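Local coordinates for protein 3-deoxy-manno-octulosonate cytidylyltransferase (Escherichia coli, PDB 1H7E) that catalyses the transfer of a cytidylyl group from CTP to the eight-carbon sugar KDO, giving CMP-KDO and diphosphate, probably activating KDO for lipopolysaccharide synthesis, at residues L22-K27 and E231-L236; D98-R103 and P222-P227; Q112-D117 and I175-R180; P118-A123 and N211-E216. All blocks are in the same frame, centred on the assembly; numbering follows the deposited sequence.

Contact 1. Residues L22-K27 and E231-L236; sequences LDIVGK and EKVRAL
The polar part of this contact is a single backbone oxygen gripped by one guanidinium group: Arg234 NH2 donates to Asp23 O at 2.8 Å, and Arg234 NE adds a weak bond to the same oxygen at 3.0 Å. The NH2 donor lies in the carbonyl plane, with a C=O...N angle of 151°, whereas the oxygen sits 26° out of the guanidinium plane. Arg234 gets there because its chain runs extended from CG to NE, after a first torsion of -83° that sets CG anti to the carbonyl carbon. Its third nitrogen, Arg234 NH1, makes a salt bridge with Glu231 OE2 one helical turn earlier (3.3 Å), which helps fix the rotation of the group. Shortened to an alanine, this position would probably leave Asp23 O without these donors and Glu231 without its charged mate on the helix.

The hairpin reverses through a type I' turn from Ile24 to Lys27, and an Asx motif closes beside it, in which Gly26 N donates to Asp23 OD1 at 2.9 Å.

Apolar packing is thinner: Ile24 CD1 approaches Val233 CG1 at 4.3 Å. A methyl of Val25, CG1, lies against the helix backbone, 4.2 Å from Arg234 O.

The small two-stranded hairpin 23-24/27-28 thus rests on helix 227-243, where Ile24 also touches Met237 and Val25 touches Ala238, while helix 29-38 packs against Ile24 through Met29.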
loop_
_atom_site.group_PDB
_atom_site.type_symbol
_atom_site.label_atom_id
_atom_site.label_comp_id
_atom_site.label_asym_id
_atom_site.label_seq_id
_atom_site.Cartn_x
_atom_site.Cartn_y
_atom_site.Cartn_z
ATOM N N LEU A 22 -33.815 -12.839 6.901
ATOM C CA LEU A 22 -34.728 -11.722 6.640
ATOM C C LEU A 22 -35.413 -11.907 5.299
ATOM O O LEU A 22 -34.804 -12.395 4.354
ATOM C CB LEU A 22 -33.980 -10.389 6.624
ATOM C CG LEU A 22 -33.564 -9.722 7.930
ATOM C CD1 LEU A 22 -32.694 -8.526 7.580
ATOM C CD2 LEU A 22 -34.780 -9.290 8.738
ATOM N N ASP A 23 -36.663 -11.469 5.203
ATOM C CA ASP A 23 -37.412 -11.611 3.965
ATOM C C ASP A 23 -37.220 -10.483 2.961
ATOM O O ASP A 23 -37.282 -9.310 3.294
ATOM C CB ASP A 23 -38.909 -11.780 4.246
ATOM C CG ASP A 23 -39.691 -12.182 3.002
ATOM O OD1 ASP A 23 -40.019 -11.303 2.165
ATOM O OD2 ASP A 23 -39.958 -13.395 2.859
ATOM N N ILE A 24 -36.996 -10.870 1.717
ATOM C CA ILE A 24 -36.844 -9.930 0.620
ATOM C C ILE A 24 -37.687 -10.572 -0.487
ATOM O O ILE A 24 -37.360 -11.655 -0.973
ATOM C CB ILE A 24 -35.353 -9.783 0.161
ATOM C CG1 ILE A 24 -34.471 -9.298 1.318
ATOM C CG2 ILE A 24 -35.253 -8.820 -1.032
ATOM C CD1 ILE A 24 -32.988 -9.263 0.983
ATOM N N VAL A 25 -38.790 -9.917 -0.846
ATOM C CA VAL A 25 -39.713 -10.414 -1.875
ATOM C C VAL A 25 -40.101 -11.900 -1.736
ATOM O O VAL A 25 -40.038 -12.672 -2.701
ATOM C CB VAL A 25 -39.255 -10.075 -3.359
ATOM C CG1 VAL A 25 -39.240 -8.572 -3.586
ATOM C CG2 VAL A 25 -37.884 -10.672 -3.696
ATOM N N GLY A 26 -40.461 -12.295 -0.513
ATOM C CA GLY A 26 -40.890 -13.662 -0.267
ATOM C C GLY A 26 -39.857 -14.766 -0.050
ATOM O O GLY A 26 -40.258 -15.926 0.085
ATOM N N LYS A 27 -38.556 -14.437 -0.035
ATOM C CA LYS A 27 -37.476 -15.422 0.182
ATOM C C LYS A 27 -36.502 -14.924 1.242
ATOM O O LYS A 27 -36.295 -13.723 1.372
ATOM C CB LYS A 27 -36.657 -15.637 -1.096
ATOM C CG LYS A 27 -37.370 -16.318 -2.215
ATOM C CD LYS A 27 -36.516 -16.249 -3.443
ATOM C CE LYS A 27 -37.239 -16.878 -4.601
ATOM N NZ LYS A 27 -36.495 -16.721 -5.883
ATOM N N GLU A 231 -34.852 -1.430 2.873
ATOM C CA GLU A 231 -36.034 -1.039 2.103
ATOM C C GLU A 231 -35.619 -0.661 0.677
ATOM O O GLU A 231 -36.395 -0.830 -0.267
ATOM C CB GLU A 231 -36.761 0.145 2.763
ATOM C CG GLU A 231 -37.087 -0.017 4.255
ATOM C CD GLU A 231 -37.885 -1.273 4.585
ATOM O OE1 GLU A 231 -38.830 -1.619 3.839
ATOM O OE2 GLU A 231 -37.569 -1.910 5.612
ATOM N N LYS A 232 -34.399 -0.138 0.536
ATOM C CA LYS A 232 -33.862 0.236 -0.773
ATOM C C LYS A 232 -33.625 -1.048 -1.581
ATOM O O LYS A 232 -33.883 -1.097 -2.788
ATOM C CB LYS A 232 -32.557 1.046 -0.623
ATOM C CG LYS A 232 -31.938 1.489 -1.957
ATOM C CD LYS A 232 -31.091 2.759 -1.835
ATOM C CE LYS A 232 -29.607 2.464 -1.655
ATOM N NZ LYS A 232 -29.298 1.766 -0.376
ATOM N N VAL A 233 -33.158 -2.092 -0.897
ATOM C CA VAL A 233 -32.923 -3.380 -1.532
ATOM C C VAL A 233 -34.264 -4.052 -1.864
ATOM O O VAL A 233 -34.417 -4.608 -2.954
ATOM C CB VAL A 233 -32.037 -4.297 -0.651
ATOM C CG1 VAL A 233 -32.001 -5.715 -1.217
ATOM C CG2 VAL A 233 -30.624 -3.734 -0.599
ATOM N N ARG A 234 -35.239 -3.963 -0.954
ATOM C CA ARG A 234 -36.566 -4.549 -1.189
ATOM C C ARG A 234 -37.214 -3.921 -2.416
ATOM O O ARG A 234 -37.749 -4.631 -3.279
ATOM C CB ARG A 234 -37.490 -4.376 0.020
ATOM C CG ARG A 234 -37.288 -5.425 1.100
ATOM C CD ARG A 234 -38.376 -5.360 2.147
ATOM N NE ARG A 234 -38.246 -6.451 3.105
ATOM C CZ ARG A 234 -37.875 -6.295 4.373
ATOM N NH1 ARG A 234 -37.599 -5.083 4.838
ATOM N NH2 ARG A 234 -37.775 -7.349 5.180
ATOM N N ALA A 235 -37.135 -2.592 -2.501
ATOM C CA ALA A 235 -37.693 -1.850 -3.631
ATOM C C ALA A 235 -36.925 -2.150 -4.927
ATOM O O ALA A 235 -37.531 -2.370 -5.988
ATOM C CB ALA A 235 -37.670 -0.344 -3.332
ATOM N N LEU A 236 -35.596 -2.186 -4.815
ATOM C CA LEU A 236 -34.691 -2.440 -5.939
ATOM C C LEU A 236 -34.800 -3.863 -6.497
ATOM O O LEU A 236 -34.728 -4.070 -7.716
ATOM C CB LEU A 236 -33.248 -2.145 -5.504
ATOM C CG LEU A 236 -32.418 -1.066 -6.219
ATOM C CD1 LEU A 236 -33.302 0.010 -6.859
ATOM C CD2 LEU A 236 -31.440 -0.455 -5.223
#

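Contact 2. Residues D98-R103 and P222-P227; sequences DEPMIR and PGVDTP
Val224 turns CG1 anti to its own nitrogen (chi1 -176°), which leaves CG2 beside that nitrogen and facing the ring of Pro100. The two side chains cross at about a right angle, and Val224 CG2 meets Pro100 CD at 4.0 Å. In Asp98 a first torsion of 62° wedges CG between the backbone N and the carbonyl carbon, placing the carboxylate alongside the Val224 carbonyl, with Asp98 OD2 3.9 Å from Val224 O.

One direct backbone bond joins the segments: Val224 N donates to Asp98 O at 3.1 Å, nearly along the C=O axis. Beside it Glu99 CG lies 4.1 Å from Gly223 CA; a beta carbon on Gly223 would come within 3.2 Å of that same Glu99 CG, a fit that a side chain there would probably disturb.

The contact is loop to loop within a GT-A-type nucleotidyltransferase fold, joining the turn that precedes helix 104-116 to the link that leads into helix 227-243. Residues 99-102 form a type I turn, and a water accepts from Met101 N at 3.1 Å and donates weakly to Pro222 O, bridging the segments a second time.

Two carboxylates come near each other, their planes 86° apart and Asp98 OD2 4.1 Å from Asp225 OD1. Lys19 makes a salt bridge with Asp98 OD2 and touches Asp225, and its positive charge probably eases this proximity.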
loop_
_atom_site.group_PDB
_atom_site.type_symbol
_atom_site.label_atom_id
_atom_site.label_comp_id
_atom_site.label_asym_id
_atom_site.label_seq_id
_atom_site.Cartn_x
_atom_site.Cartn_y
_atom_site.Cartn_z
ATOM N N ASP A 98 -24.748 -11.442 3.112
ATOM C CA ASP A 98 -25.625 -10.274 3.274
ATOM C C ASP A 98 -25.672 -9.281 2.098
ATOM O O ASP A 98 -26.118 -8.138 2.251
ATOM C CB ASP A 98 -25.340 -9.542 4.607
ATOM C CG ASP A 98 -23.913 -8.982 4.697
ATOM O OD1 ASP A 98 -23.119 -9.131 3.744
ATOM O OD2 ASP A 98 -23.585 -8.380 5.740
ATOM N N GLU A 99 -25.212 -9.715 0.927
ATOM C CA GLU A 99 -25.257 -8.872 -0.264
ATOM C C GLU A 99 -26.093 -9.626 -1.302
ATOM O O GLU A 99 -25.564 -10.264 -2.220
ATOM C CB GLU A 99 -23.847 -8.586 -0.792
ATOM C CG GLU A 99 -22.995 -7.691 0.108
ATOM C CD GLU A 99 -21.568 -7.522 -0.424
ATOM O OE1 GLU A 99 -21.412 -7.124 -1.601
ATOM O OE2 GLU A 99 -20.599 -7.798 0.327
ATOM N N PRO A 100 -27.428 -9.552 -1.172
ATOM C CA PRO A 100 -28.358 -10.232 -2.089
ATOM C C PRO A 100 -28.343 -9.739 -3.532
ATOM O O PRO A 100 -28.839 -10.414 -4.430
ATOM C CB PRO A 100 -29.718 -9.967 -1.438
ATOM C CG PRO A 100 -29.541 -8.582 -0.875
ATOM C CD PRO A 100 -28.164 -8.689 -0.226
ATOM N N MET A 101 -27.786 -8.557 -3.759
ATOM C CA MET A 101 -27.775 -7.992 -5.103
ATOM C C MET A 101 -26.506 -8.241 -5.908
ATOM O O MET A 101 -26.271 -7.596 -6.931
ATOM C CB MET A 101 -28.125 -6.504 -5.060
ATOM C CG MET A 101 -29.534 -6.262 -4.520
ATOM S SD MET A 101 -30.225 -4.710 -5.057
ATOM C CE MET A 101 -30.299 -4.997 -6.874
ATOM N N ILE A 102 -25.717 -9.210 -5.449
ATOM C CA ILE A 102 -24.480 -9.612 -6.099
ATOM C C ILE A 102 -24.753 -9.953 -7.575
ATOM O O ILE A 102 -25.765 -10.572 -7.891
ATOM C CB ILE A 102 -23.878 -10.859 -5.354
ATOM C CG1 ILE A 102 -22.653 -11.398 -6.081
ATOM C CG2 ILE A 102 -24.895 -11.994 -5.254
ATOM C CD1 ILE A 102 -21.512 -10.433 -6.102
ATOM N N ARG A 103 -23.901 -9.481 -8.481
ATOM C CA ARG A 103 -24.057 -9.789 -9.902
ATOM C C ARG A 103 -23.207 -10.998 -10.275
ATOM O O ARG A 103 -21.993 -10.964 -10.133
ATOM C CB ARG A 103 -23.613 -8.622 -10.790
ATOM C CG ARG A 103 -24.508 -7.395 -10.762
ATOM C CD ARG A 103 -24.015 -6.367 -11.791
ATOM N NE ARG A 103 -22.681 -5.871 -11.448
ATOM C CZ ARG A 103 -22.435 -4.717 -10.830
ATOM N NH1 ARG A 103 -23.431 -3.901 -10.484
ATOM N NH2 ARG A 103 -21.192 -4.417 -10.491
ATOM N N PRO A 222 -26.532 -1.836 -3.310
ATOM C CA PRO A 222 -26.401 -1.631 -1.864
ATOM C C PRO A 222 -26.553 -2.930 -1.045
ATOM O O PRO A 222 -27.543 -3.659 -1.178
ATOM C CB PRO A 222 -27.501 -0.602 -1.568
ATOM C CG PRO A 222 -28.549 -0.922 -2.591
ATOM C CD PRO A 222 -27.719 -1.135 -3.835
ATOM N N GLY A 223 -25.501 -3.263 -0.297
ATOM C CA GLY A 223 -25.520 -4.447 0.547
ATOM C C GLY A 223 -26.378 -4.145 1.765
ATOM O O GLY A 223 -26.478 -2.987 2.181
ATOM N N VAL A 224 -27.012 -5.167 2.333
ATOM C CA VAL A 224 -27.876 -4.955 3.491
ATOM C C VAL A 224 -27.137 -4.957 4.823
ATOM O O VAL A 224 -26.597 -5.979 5.248
ATOM C CB VAL A 224 -29.039 -5.968 3.528
ATOM C CG1 VAL A 224 -29.968 -5.664 4.699
ATOM C CG2 VAL A 224 -29.805 -5.934 2.210
ATOM N N ASP A 225 -27.161 -3.805 5.491
ATOM C CA ASP A 225 -26.509 -3.607 6.789
ATOM C C ASP A 225 -27.461 -2.854 7.730
ATOM O O ASP A 225 -27.634 -3.226 8.894
ATOM C CB ASP A 225 -25.216 -2.794 6.604
ATOM C CG ASP A 225 -23.981 -3.492 7.169
ATOM O OD1 ASP A 225 -24.045 -4.712 7.458
ATOM O OD2 ASP A 225 -22.939 -2.815 7.307
ATOM N N THR A 226 -28.085 -1.804 7.198
ATOM C CA THR A 226 -29.027 -0.962 7.945
ATOM C C THR A 226 -30.441 -1.058 7.325
ATOM O O THR A 226 -30.572 -1.313 6.120
ATOM C CB THR A 226 -28.536 0.530 7.946
ATOM O OG1 THR A 226 -29.370 1.333 8.792
ATOM C CG2 THR A 226 -28.553 1.118 6.540
ATOM N N PRO A 227 -31.510 -0.916 8.151
ATOM C CA PRO A 227 -32.921 -0.974 7.720
ATOM C C PRO A 227 -33.378 0.166 6.790
ATOM O O PRO A 227 -34.483 0.132 6.245
ATOM C CB PRO A 227 -33.690 -0.975 9.047
ATOM C CG PRO A 227 -32.778 -0.224 9.970
ATOM C CD PRO A 227 -31.429 -0.820 9.621
HETATM O O HOH W 1 -26.018 -6.398 -2.342
#

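Contact 3. Residues Q112-D117 and I175-R180; sequences QGMRDD and IYAYRR
Met114 lays its side chain over Ala177, with Met114 CG 3.7 Å from Ala177 CB. This is helix-on-sheet packing in the alpha/beta core: helix 104-116 runs along strand 169-179, the short segment axes 9.7 Å apart and 25° from parallel. Bends at the second and third torsions of Met114 bring CE back to the strand, 4.0 Å from Tyr178 C. Arg179 slides past Met114 in the opposite direction, its CD 3.9 Å from Met114 CE, and reaches the end of the helix. There Arg179 NH1 and Arg179 NH2 both bond Met114 O, each at 3.0 Å, and NH1 also donates to Leu120 O and, weakly, to Asp117 O. Replacing Arg179 by a leucine would probably leave the carbonyls of Met114, Asp117 and Leu120, at the helix end and in the loop after it, without their shared donor. Met114 O lies in the guanidinium plane, and the two nitrogens approach it from the same face of the carbonyl, NH2 rising 54° out of its plane.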
loop_
_atom_site.group_PDB
_atom_site.type_symbol
_atom_site.label_atom_id
_atom_site.label_comp_id
_atom_site.label_asym_id
_atom_site.label_seq_id
_atom_site.Cartn_x
_atom_site.Cartn_y
_atom_site.Cartn_z
ATOM N N GLN A 112 -12.359 -15.945 -13.631
ATOM C CA GLN A 112 -11.572 -15.910 -14.860
ATOM C C GLN A 112 -10.152 -15.384 -14.577
ATOM O O GLN A 112 -9.169 -15.867 -15.153
ATOM C CB GLN A 112 -12.263 -15.038 -15.923
ATOM C CG GLN A 112 -11.672 -15.201 -17.336
ATOM C CD GLN A 112 -11.496 -16.676 -17.725
ATOM O OE1 GLN A 112 -12.473 -17.376 -18.020
ATOM N NE2 GLN A 112 -10.252 -17.160 -17.688
ATOM N N GLY A 113 -10.055 -14.394 -13.693
ATOM C CA GLY A 113 -8.762 -13.845 -13.339
ATOM C C GLY A 113 -7.868 -14.911 -12.722
ATOM O O GLY A 113 -6.677 -14.977 -13.046
ATOM N N MET A 114 -8.439 -15.738 -11.836
ATOM C CA MET A 114 -7.701 -16.817 -11.158
ATOM C C MET A 114 -7.254 -17.888 -12.156
ATOM O O MET A 114 -6.134 -18.402 -12.075
ATOM C CB MET A 114 -8.563 -17.464 -10.060
ATOM C CG MET A 114 -8.864 -16.565 -8.875
ATOM S SD MET A 114 -7.391 -16.243 -7.945
ATOM C CE MET A 114 -7.313 -17.672 -6.916
ATOM N N ARG A 115 -8.120 -18.207 -13.115
ATOM C CA ARG A 115 -7.798 -19.206 -14.133
ATOM C C ARG A 115 -6.776 -18.716 -15.149
ATOM O O ARG A 115 -5.933 -19.494 -15.587
ATOM C CB ARG A 115 -9.073 -19.745 -14.806
ATOM C CG ARG A 115 -9.872 -20.605 -13.834
ATOM C CD ARG A 115 -11.018 -21.335 -14.471
ATOM N NE ARG A 115 -11.488 -22.417 -13.602
ATOM C CZ ARG A 115 -12.769 -22.672 -13.337
ATOM N NH1 ARG A 115 -13.726 -21.919 -13.870
ATOM N NH2 ARG A 115 -13.100 -23.688 -12.546
ATOM N N ASP A 116 -6.814 -17.424 -15.481
ATOM C CA ASP A 116 -5.868 -16.856 -16.437
ATOM C C ASP A 116 -4.438 -16.729 -15.912
ATOM O O ASP A 116 -3.501 -16.606 -16.698
ATOM C CB ASP A 116 -6.364 -15.511 -16.971
ATOM C CG ASP A 116 -7.469 -15.662 -18.014
ATOM O OD1 ASP A 116 -7.718 -16.801 -18.485
ATOM O OD2 ASP A 116 -8.087 -14.638 -18.371
ATOM N N ASP A 117 -4.271 -16.734 -14.592
ATOM C CA ASP A 117 -2.950 -16.654 -13.978
ATOM C C ASP A 117 -2.872 -17.681 -12.834
ATOM O O ASP A 117 -3.325 -17.429 -11.710
ATOM C CB ASP A 117 -2.665 -15.230 -13.472
ATOM C CG ASP A 117 -1.255 -15.073 -12.912
ATOM O OD1 ASP A 117 -0.513 -16.077 -12.861
ATOM O OD2 ASP A 117 -0.880 -13.944 -12.511
ATOM N N ILE A 175 -15.447 -9.600 -1.708
ATOM C CA ILE A 175 -15.598 -10.937 -2.296
ATOM C C ILE A 175 -14.190 -11.375 -2.648
ATOM O O ILE A 175 -13.458 -10.632 -3.315
ATOM C CB ILE A 175 -16.419 -10.892 -3.576
ATOM C CG1 ILE A 175 -17.852 -10.485 -3.234
ATOM C CG2 ILE A 175 -16.415 -12.256 -4.249
ATOM C CD1 ILE A 175 -18.703 -10.271 -4.437
ATOM N N TYR A 176 -13.822 -12.583 -2.225
ATOM C CA TYR A 176 -12.475 -13.105 -2.459
ATOM C C TYR A 176 -12.447 -14.477 -3.114
ATOM O O TYR A 176 -13.378 -15.260 -2.933
ATOM C CB TYR A 176 -11.752 -13.280 -1.125
ATOM C CG TYR A 176 -11.547 -12.033 -0.305
ATOM C CD1 TYR A 176 -12.533 -11.587 0.577
ATOM C CD2 TYR A 176 -10.343 -11.332 -0.368
ATOM C CE1 TYR A 176 -12.320 -10.467 1.388
ATOM C CE2 TYR A 176 -10.114 -10.213 0.439
ATOM C CZ TYR A 176 -11.100 -9.794 1.309
ATOM O OH TYR A 176 -10.865 -8.722 2.129
ATOM N N ALA A 177 -11.386 -14.744 -3.876
ATOM C CA ALA A 177 -11.134 -16.058 -4.489
ATOM C C ALA A 177 -9.754 -16.447 -3.933
ATOM O O ALA A 177 -8.795 -15.667 -4.014
ATOM C CB ALA A 177 -11.088 -15.976 -6.012
ATOM N N TYR A 178 -9.662 -17.624 -3.324
ATOM C CA TYR A 178 -8.407 -18.100 -2.754
ATOM C C TYR A 178 -8.009 -19.412 -3.368
ATOM O O TYR A 178 -8.853 -20.270 -3.560
ATOM C CB TYR A 178 -8.548 -18.410 -1.259
ATOM C CG TYR A 178 -8.955 -17.263 -0.383
ATOM C CD1 TYR A 178 -7.993 -16.441 0.212
ATOM C CD2 TYR A 178 -10.292 -17.031 -0.093
ATOM C CE1 TYR A 178 -8.357 -15.427 1.079
ATOM C CE2 TYR A 178 -10.665 -16.001 0.781
ATOM C CZ TYR A 178 -9.687 -15.215 1.359
ATOM O OH TYR A 178 -10.035 -14.224 2.239
ATOM N N ARG A 179 -6.724 -19.562 -3.658
ATOM C CA ARG A 179 -6.168 -20.818 -4.146
ATOM C C ARG A 179 -6.134 -21.722 -2.886
ATOM O O ARG A 179 -5.983 -21.232 -1.749
ATOM C CB ARG A 179 -4.737 -20.599 -4.625
ATOM C CG ARG A 179 -4.399 -21.287 -5.893
ATOM C CD ARG A 179 -4.393 -20.289 -7.003
ATOM N NE ARG A 179 -4.773 -20.903 -8.269
ATOM C CZ ARG A 179 -5.019 -20.222 -9.385
ATOM N NH1 ARG A 179 -4.918 -18.888 -9.392
ATOM N NH2 ARG A 179 -5.400 -20.875 -10.482
ATOM N N ARG A 180 -6.288 -23.032 -3.078
ATOM C CA ARG A 180 -6.285 -23.981 -1.965
ATOM C C ARG A 180 -5.042 -23.885 -1.061
ATOM O O ARG A 180 -5.155 -23.886 0.176
ATOM C CB ARG A 180 -6.444 -25.416 -2.510
ATOM C CG ARG A 180 -6.558 -26.484 -1.435
ATOM C CD ARG A 180 -6.882 -27.866 -2.026
ATOM N NE ARG A 180 -6.765 -28.913 -1.013
ATOM C CZ ARG A 180 -7.732 -29.298 -0.181
ATOM N NH1 ARG A 180 -8.933 -28.750 -0.225
ATOM N NH2 ARG A 180 -7.466 -30.191 0.766
#

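Contact 4. Residues P118-A123 and N211-E216; sequences PALPVA and NIRTFE
Leu120 fits its forked end against the base of Arg213: CD1 lies 3.6 Å from Arg213 CB, and CD2 is only slightly farther from that carbon. The same CD1 methyl touches Asn211 ND2 at 3.6 Å and stands 4.2 Å above the centre of one face of the Arg213 guanidinium, which folds back over it through a bend at chi3 (-61°). Leu120 therefore fills the hollow between the Asn211 and Arg213 side chains.

Farther along, Ala123 leaves room for an aromatic ring. Ala123 CB meets Phe215 CE2 at 3.7 Å, in the plane of the ring and at its edge. Val122 and Ile212 point to the other side of the sheet and lie side by side, Val122 CB 4.1 Å from Ile212 CG1. Pro121 sets its ring against the backbone, with CD 3.6 Å from Asn211 O.

Strand 212-216 is outermost within this chain at this end of the mixed sheet and runs parallel to 122-129. Arg213 N donates to Val122 O at 3.0 Å with an N-H...O angle of 161°, and Ala123 CA makes a CA-H...O contact with Arg213 O.

The chemistry is mixed: Asn211 O and Val122 N are buried here with no hydrogen-bonding partner in the model, while Asp149 takes Arg213 NE and Asn211 ND2, so the charged end over the Leu120 methyl is paired with an acid and not left against apolar carbon alone.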
loop_
_atom_site.group_PDB
_atom_site.type_symbol
_atom_site.label_atom_id
_atom_site.label_comp_id
_atom_site.label_asym_id
_atom_site.label_seq_id
_atom_site.Cartn_x
_atom_site.Cartn_y
_atom_site.Cartn_z
ATOM N N PRO A 118 -2.273 -18.855 -13.115
ATOM C CA PRO A 118 -2.093 -19.975 -12.182
ATOM C C PRO A 118 -1.248 -19.649 -10.949
ATOM O O PRO A 118 -1.362 -20.318 -9.922
ATOM C CB PRO A 118 -1.402 -21.032 -13.051
ATOM C CG PRO A 118 -1.875 -20.692 -14.453
ATOM C CD PRO A 118 -1.748 -19.203 -14.450
ATOM N N ALA A 119 -0.390 -18.638 -11.061
ATOM C CA ALA A 119 0.477 -18.220 -9.959
ATOM C C ALA A 119 -0.177 -17.247 -8.985
ATOM O O ALA A 119 0.419 -16.937 -7.961
ATOM C CB ALA A 119 1.743 -17.599 -10.499
ATOM N N LEU A 120 -1.369 -16.744 -9.327
ATOM C CA LEU A 120 -2.099 -15.786 -8.492
ATOM C C LEU A 120 -2.702 -16.470 -7.270
ATOM O O LEU A 120 -3.554 -17.344 -7.400
ATOM C CB LEU A 120 -3.181 -15.086 -9.322
ATOM C CG LEU A 120 -3.993 -14.016 -8.589
ATOM C CD1 LEU A 120 -3.076 -12.903 -8.016
ATOM C CD2 LEU A 120 -5.029 -13.440 -9.564
ATOM N N PRO A 121 -2.302 -16.048 -6.059
ATOM C CA PRO A 121 -2.850 -16.693 -4.865
ATOM C C PRO A 121 -4.250 -16.265 -4.445
ATOM O O PRO A 121 -5.055 -17.100 -4.021
ATOM C CB PRO A 121 -1.828 -16.335 -3.770
ATOM C CG PRO A 121 -0.658 -15.674 -4.517
ATOM C CD PRO A 121 -1.287 -15.045 -5.699
ATOM N N VAL A 122 -4.523 -14.960 -4.530
ATOM C CA VAL A 122 -5.789 -14.384 -4.081
ATOM C C VAL A 122 -6.231 -13.272 -5.021
ATOM O O VAL A 122 -5.397 -12.536 -5.563
ATOM C CB VAL A 122 -5.625 -13.743 -2.666
ATOM C CG1 VAL A 122 -6.963 -13.229 -2.128
ATOM C CG2 VAL A 122 -4.969 -14.729 -1.684
ATOM N N ALA A 123 -7.540 -13.175 -5.231
ATOM C CA ALA A 123 -8.116 -12.129 -6.074
ATOM C C ALA A 123 -9.343 -11.559 -5.354
ATOM O O ALA A 123 -9.973 -12.239 -4.542
ATOM C CB ALA A 123 -8.491 -12.672 -7.443
ATOM N N ASN A 211 0.415 -11.925 -2.641
ATOM C CA ASN A 211 -0.181 -10.989 -3.575
ATOM C C ASN A 211 -1.690 -11.100 -3.719
ATOM O O ASN A 211 -2.242 -12.194 -3.801
ATOM C CB ASN A 211 0.466 -11.140 -4.953
ATOM C CG ASN A 211 -0.041 -10.111 -5.941
ATOM O OD1 ASN A 211 -0.000 -8.913 -5.668
ATOM N ND2 ASN A 211 -0.558 -10.579 -7.082
ATOM N N ILE A 212 -2.357 -9.950 -3.741
ATOM C CA ILE A 212 -3.798 -9.921 -3.902
ATOM C C ILE A 212 -4.088 -9.056 -5.128
ATOM O O ILE A 212 -3.770 -7.861 -5.128
ATOM C CB ILE A 212 -4.498 -9.311 -2.677
ATOM C CG1 ILE A 212 -4.168 -10.091 -1.402
ATOM C CG2 ILE A 212 -6.013 -9.223 -2.922
ATOM C CD1 ILE A 212 -4.744 -9.416 -0.136
ATOM N N ARG A 213 -4.596 -9.671 -6.200
ATOM C CA ARG A 213 -4.935 -8.917 -7.397
ATOM C C ARG A 213 -6.366 -8.430 -7.242
ATOM O O ARG A 213 -7.249 -9.184 -6.852
ATOM C CB ARG A 213 -4.745 -9.741 -8.664
ATOM C CG ARG A 213 -4.981 -8.921 -9.935
ATOM C CD ARG A 213 -4.241 -9.503 -11.137
ATOM N NE ARG A 213 -2.796 -9.522 -10.915
ATOM C CZ ARG A 213 -1.975 -10.488 -11.313
ATOM N NH1 ARG A 213 -2.446 -11.544 -11.984
ATOM N NH2 ARG A 213 -0.684 -10.422 -10.990
ATOM N N THR A 214 -6.598 -7.160 -7.559
ATOM C CA THR A 214 -7.902 -6.536 -7.368
ATOM C C THR A 214 -8.499 -6.052 -8.674
ATOM O O THR A 214 -8.082 -5.001 -9.168
ATOM C CB THR A 214 -7.764 -5.325 -6.358
ATOM O OG1 THR A 214 -7.056 -5.755 -5.192
ATOM C CG2 THR A 214 -9.108 -4.837 -5.882
ATOM N N PHE A 215 -9.508 -6.781 -9.175
ATOM C CA PHE A 215 -10.225 -6.482 -10.428
ATOM C C PHE A 215 -11.342 -5.450 -10.313
ATOM O O PHE A 215 -12.230 -5.553 -9.467
ATOM C CB PHE A 215 -10.825 -7.752 -11.037
ATOM C CG PHE A 215 -9.815 -8.817 -11.307
ATOM C CD1 PHE A 215 -9.140 -8.858 -12.519
ATOM C CD2 PHE A 215 -9.517 -9.762 -10.335
ATOM C CE1 PHE A 215 -8.178 -9.824 -12.760
ATOM C CE2 PHE A 215 -8.554 -10.734 -10.567
ATOM C CZ PHE A 215 -7.881 -10.765 -11.783
ATOM N N GLU A 216 -11.341 -4.496 -11.238
ATOM C CA GLU A 216 -12.344 -3.442 -11.231
ATOM C C GLU A 216 -13.652 -3.808 -11.947
ATOM O O GLU A 216 -13.625 -4.318 -13.062
ATOM C CB GLU A 216 -11.746 -2.163 -11.840
ATOM C CG GLU A 216 -12.647 -0.968 -11.653
ATOM C CD GLU A 216 -12.094 0.314 -12.232
ATOM O OE1 GLU A 216 -10.873 0.448 -12.426
ATOM O OE2 GLU A 216 -12.913 1.206 -12.483
#

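Overall arrangement
The four contacts form two pairs, on opposite sides of the chain's centre. Contacts 1 and 2 have centres 10 Å apart, and Val233 of contact 1 packs on contact 2, its CG1 3.8 Å from Pro100 CG and its CG2 3.7 Å from Val224 CG2. Contacts 3 and 4 lie closer, centres 6 Å apart, and meet on the neighbouring strands 169-179 and 122-129; a salt bridge from Arg213 NH1 to Asp117 OD2 (2.9 Å) ties them. Between the pairs, contact 2 reaches contact 3 where Ile102 CD1 meets Ile175 CD1, although their centres are 23 Å apart. Contacts 2, 3 and 4 all nest inside the chain loop closed by contact 1. The structure is the apo-enzyme, without bound substrate.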